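Local coordinates for protein exopolygalacturonase (Yersinia enterocolitica, PDB 2UVF) that probably hydrolyses the polygalacturonic acid chains of pectin from their ends, as a periplasmic family 28 glycoside hydrolase with a right-handed parallel beta-helix, at residues Pro154-Arg160 and Gly186-Pro192. Sequence-based numbering, arbitrary orientation.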
ATOM      1  N   PRO A 154      16.141  20.757  12.400  1.00 55.84           N
ATOM      2  CA  PRO A 154      14.900  20.866  13.175  1.00 55.80           C
ATOM      3  C   PRO A 154      15.081  20.999  14.702  1.00 55.93           C
ATOM      4  O   PRO A 154      16.142  20.674  15.246  1.00 55.49           O
ATOM      5  CB  PRO A 154      14.207  19.535  12.869  1.00 55.77           C
ATOM      6  CG  PRO A 154      15.332  18.587  12.743  1.00 55.28           C
ATOM      7  CD  PRO A 154      16.404  19.356  12.016  1.00 55.64           C
ATOM      8  N   GLN A 155      14.030  21.463  15.379  1.00 56.09           N
ATOM      9  CA  GLN A 155      13.985  21.450  16.834  1.00 56.08           C
ATOM     10  C   GLN A 155      13.802  20.013  17.314  1.00 55.92           C
ATOM     11  O   GLN A 155      12.706  19.459  17.216  1.00 56.02           O
ATOM     12  CB  GLN A 155      12.825  22.309  17.351  1.00 56.20           C
ATOM     13  CG  GLN A 155      12.793  22.431  18.882  1.00 56.91           C
ATOM     14  CD  GLN A 155      11.386  22.511  19.483  1.00 57.44           C
ATOM     15  OE1 GLN A 155      10.383  22.629  18.774  1.00 57.61           O
ATOM     16  NE2 GLN A 155      11.318  22.433  20.813  1.00 58.04           N
ATOM     17  N   ILE A 156      14.869  19.412  17.830  1.00 55.61           N
ATOM     18  CA  ILE A 156      14.783  18.058  18.373  1.00 55.17           C
ATOM     19  C   ILE A 156      13.988  18.089  19.667  1.00 54.68           C
ATOM     20  O   ILE A 156      14.237  18.927  20.531  1.00 54.61           O
ATOM     21  CB  ILE A 156      16.182  17.421  18.617  1.00 55.26           C
ATOM     22  CG1 ILE A 156      17.037  17.434  17.332  1.00 56.06           C
ATOM     23  CG2 ILE A 156      16.050  16.005  19.215  1.00 55.24           C
ATOM     24  CD1 ILE A 156      16.332  16.907  16.045  1.00 56.67           C
ATOM     25  N   VAL A 157      13.012  17.190  19.773  1.00 54.37           N
ATOM     26  CA  VAL A 157      12.222  17.011  20.989  1.00 53.76           C
ATOM     27  C   VAL A 157      12.266  15.528  21.331  1.00 54.05           C
ATOM     28  O   VAL A 157      11.785  14.695  20.563  1.00 54.51           O
ATOM     29  CB  VAL A 157      10.740  17.456  20.804  1.00 53.63           C
ATOM     30  CG1 VAL A 157       9.947  17.240  22.079  1.00 52.71           C
ATOM     31  CG2 VAL A 157      10.635  18.909  20.334  1.00 52.90           C
ATOM     32  N   ASN A 158      12.843  15.191  22.477  1.00 53.92           N
ATOM     33  CA  ASN A 158      12.974  13.796  22.881  1.00 53.69           C
ATOM     34  C   ASN A 158      11.885  13.469  23.903  1.00 53.62           C
ATOM     35  O   ASN A 158      11.704  14.208  24.863  1.00 53.71           O
ATOM     36  CB  ASN A 158      14.388  13.550  23.428  1.00 53.58           C
ATOM     37  CG  ASN A 158      14.619  12.111  23.884  1.00 53.75           C
ATOM     38  OD1 ASN A 158      13.686  11.389  24.249  1.00 53.58           O
ATOM     39  ND2 ASN A 158      15.884  11.697  23.885  1.00 53.28           N
ATOM     40  N   VAL A 159      11.145  12.383  23.679  1.00 53.65           N
ATOM     41  CA  VAL A 159      10.008  12.030  24.552  1.00 53.63           C
ATOM     42  C   VAL A 159      10.444  11.638  25.967  1.00 53.83           C
ATOM     43  O   VAL A 159       9.613  11.588  26.885  1.00 53.80           O
ATOM     44  CB  VAL A 159       9.058  10.914  23.953  1.00 53.66           C
ATOM     45  CG1 VAL A 159       8.470  11.342  22.613  1.00 52.62           C
ATOM     46  CG2 VAL A 159       9.756   9.552  23.856  1.00 52.89           C
ATOM     47  N   ARG A 160      11.737  11.352  26.130  1.00 53.93           N
ATOM     48  CA  ARG A 160      12.301  10.999  27.438  1.00 54.34           C
ATOM     49  C   ARG A 160      12.387  12.215  28.361  1.00 54.28           C
ATOM     50  O   ARG A 160      12.316  12.075  29.579  1.00 54.48           O
ATOM     51  CB  ARG A 160      13.666  10.326  27.296  1.00 54.43           C
ATOM     52  CG  ARG A 160      13.581   8.887  26.818  1.00 55.54           C
ATOM     53  CD  ARG A 160      14.906   8.161  26.947  1.00 57.49           C
ATOM     54  NE  ARG A 160      15.139   7.682  28.310  1.00 59.21           N
ATOM     55  CZ  ARG A 160      14.749   6.494  28.780  1.00 60.12           C
ATOM     56  NH1 ARG A 160      14.095   5.633  28.003  1.00 59.72           N
ATOM     57  NH2 ARG A 160      15.017   6.159  30.039  1.00 59.37           N
ATOM     58  N   GLY A 186       8.015  22.502  12.549  1.00 58.74           N
ATOM     59  CA  GLY A 186       9.310  22.029  12.057  1.00 57.82           C
ATOM     60  C   GLY A 186      10.087  21.145  13.027  1.00 57.36           C
ATOM     61  O   GLY A 186      11.228  20.760  12.741  1.00 57.37           O
ATOM     62  N   CYS A 187       9.472  20.813  14.165  1.00 56.63           N
ATOM     63  CA  CYS A 187      10.084  19.940  15.161  1.00 56.00           C
ATOM     64  C   CYS A 187      10.322  18.524  14.629  1.00 55.10           C
ATOM     65  O   CYS A 187       9.829  18.154  13.560  1.00 55.26           O
ATOM     66  CB  CYS A 187       9.240  19.893  16.453  1.00 56.37           C
ATOM     67  SG  CYS A 187       7.453  19.450  16.290  1.00 58.58           S
ATOM     68  N   ARG A 188      11.111  17.753  15.371  1.00 53.70           N
ATOM     69  CA  ARG A 188      11.188  16.318  15.192  1.00 52.29           C
ATOM     70  C   ARG A 188      11.126  15.687  16.579  1.00 51.50           C
ATOM     71  O   ARG A 188      12.037  15.881  17.395  1.00 51.50           O
ATOM     72  CB  ARG A 188      12.472  15.920  14.456  1.00 52.26           C
ATOM     73  CG  ARG A 188      12.642  14.410  14.259  1.00 51.94           C
ATOM     74  CD  ARG A 188      14.004  14.061  13.680  1.00 51.90           C
ATOM     75  NE  ARG A 188      14.169  14.683  12.375  1.00 51.07           N
ATOM     76  CZ  ARG A 188      15.324  15.088  11.847  1.00 51.94           C
ATOM     77  NH1 ARG A 188      16.480  14.948  12.498  1.00 52.17           N
ATOM     78  NH2 ARG A 188      15.315  15.652  10.648  1.00 51.44           N
ATOM     79  N   VAL A 189      10.036  14.972  16.856  1.00 50.23           N
ATOM     80  CA  VAL A 189       9.899  14.229  18.109  1.00 49.30           C
ATOM     81  C   VAL A 189      10.646  12.897  17.968  1.00 49.15           C
ATOM     82  O   VAL A 189      10.386  12.149  17.033  1.00 49.21           O
ATOM     83  CB  VAL A 189       8.406  14.000  18.474  1.00 49.16           C
ATOM     84  CG1 VAL A 189       8.256  13.269  19.805  1.00 48.60           C
ATOM     85  CG2 VAL A 189       7.667  15.309  18.514  1.00 48.42           C
ATOM     86  N   GLU A 190      11.580  12.622  18.881  1.00 48.69           N
ATOM     87  CA  GLU A 190      12.372  11.394  18.870  1.00 48.53           C
ATOM     88  C   GLU A 190      11.885  10.398  19.918  1.00 48.05           C
ATOM     89  O   GLU A 190      11.721  10.756  21.083  1.00 47.55           O
ATOM     90  CB  GLU A 190      13.869  11.664  19.129  1.00 48.72           C
ATOM     91  CG  GLU A 190      14.466  12.899  18.457  1.00 50.61           C
ATOM     92  CD  GLU A 190      15.031  12.647  17.061  1.00 53.14           C
ATOM     93  OE1 GLU A 190      14.615  11.672  16.397  1.00 52.90           O
ATOM     94  OE2 GLU A 190      15.899  13.445  16.629  1.00 54.17           O
ATOM     95  N   ILE A 191      11.663   9.153  19.490  1.00 47.74           N
ATOM     96  CA  ILE A 191      11.479   8.007  20.394  1.00 47.04           C
ATOM     97  C   ILE A 191      12.729   7.115  20.266  1.00 47.63           C
ATOM     98  O   ILE A 191      12.792   6.270  19.356  1.00 47.97           O
ATOM     99  CB  ILE A 191      10.205   7.185  20.035  1.00 47.08           C
ATOM    100  CG1 ILE A 191       8.937   8.058  20.127  1.00 46.61           C
ATOM    101  CG2 ILE A 191      10.097   5.928  20.909  1.00 47.01           C
ATOM    102  CD1 ILE A 191       7.726   7.490  19.456  1.00 45.62           C
ATOM    103  N   PRO A 192      13.742   7.319  21.143  1.00 47.45           N
ATOM    104  CA  PRO A 192      14.971   6.514  21.158  1.00 47.11           C
ATOM    105  C   PRO A 192      14.774   5.007  21.385  1.00 47.14           C
ATOM    106  O   PRO A 192      13.658   4.560  21.653  1.00 46.80           O
ATOM    107  CB  PRO A 192      15.772   7.130  22.331  1.00 47.44           C
ATOM    108  CG  PRO A 192      14.763   7.833  23.174  1.00 47.31           C
ATOM    109  CD  PRO A 192      13.782   8.371  22.182  1.00 47.67           C
TER
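Pro-154 sets its CG over the centre of one face of the Arg-188 guanidinium, 3.5 Å above the plane. The Arg-188 chain leaves with CG anti to the backbone N (chi1 179°) and bends at chi3 beneath the proline. NH2 also makes salt bridges to Glu-50 and Asp-49. Ile-156 runs alongside Arg-188, pointing the same way, and its CD1 reaches Glu-190 OE2 at 3.5 Å. Its CG2 packs on Glu-190 CG at 3.6 Å. The other carboxylate oxygen, OE1, is hydrogen-bonded to Asn-210 ND2. Further along, Asn-158 OD1 accepts from Arg-160 N at 2.7 Å, an Asx turn. The same OD1 lies 3.7 Å from Pro-192 CD, and Arg-160 CD lies 3.8 Å from Pro-192 CG. Val-157 and Val-189 share the other face of the sheet. Val-159 CG1 meets Val-189 CG1 at 3.4 Å, a tight contact with the side chains nearly at right angles. Val-157 CG2 rests near Cys-187 CB, whose SG is disulfide-bonded to Cys-183. Four backbone hydrogen bonds join the parallel strands; Glu-190 N to Val-157 O is the shortest, at 2.7 Å. Strand 156-158 thus pairs with 187-191 at one end of the parallel beta-helix. Ala-179 of helix 173-181 covers the valines, and strand 207-211 continues the pairing beyond 187-191.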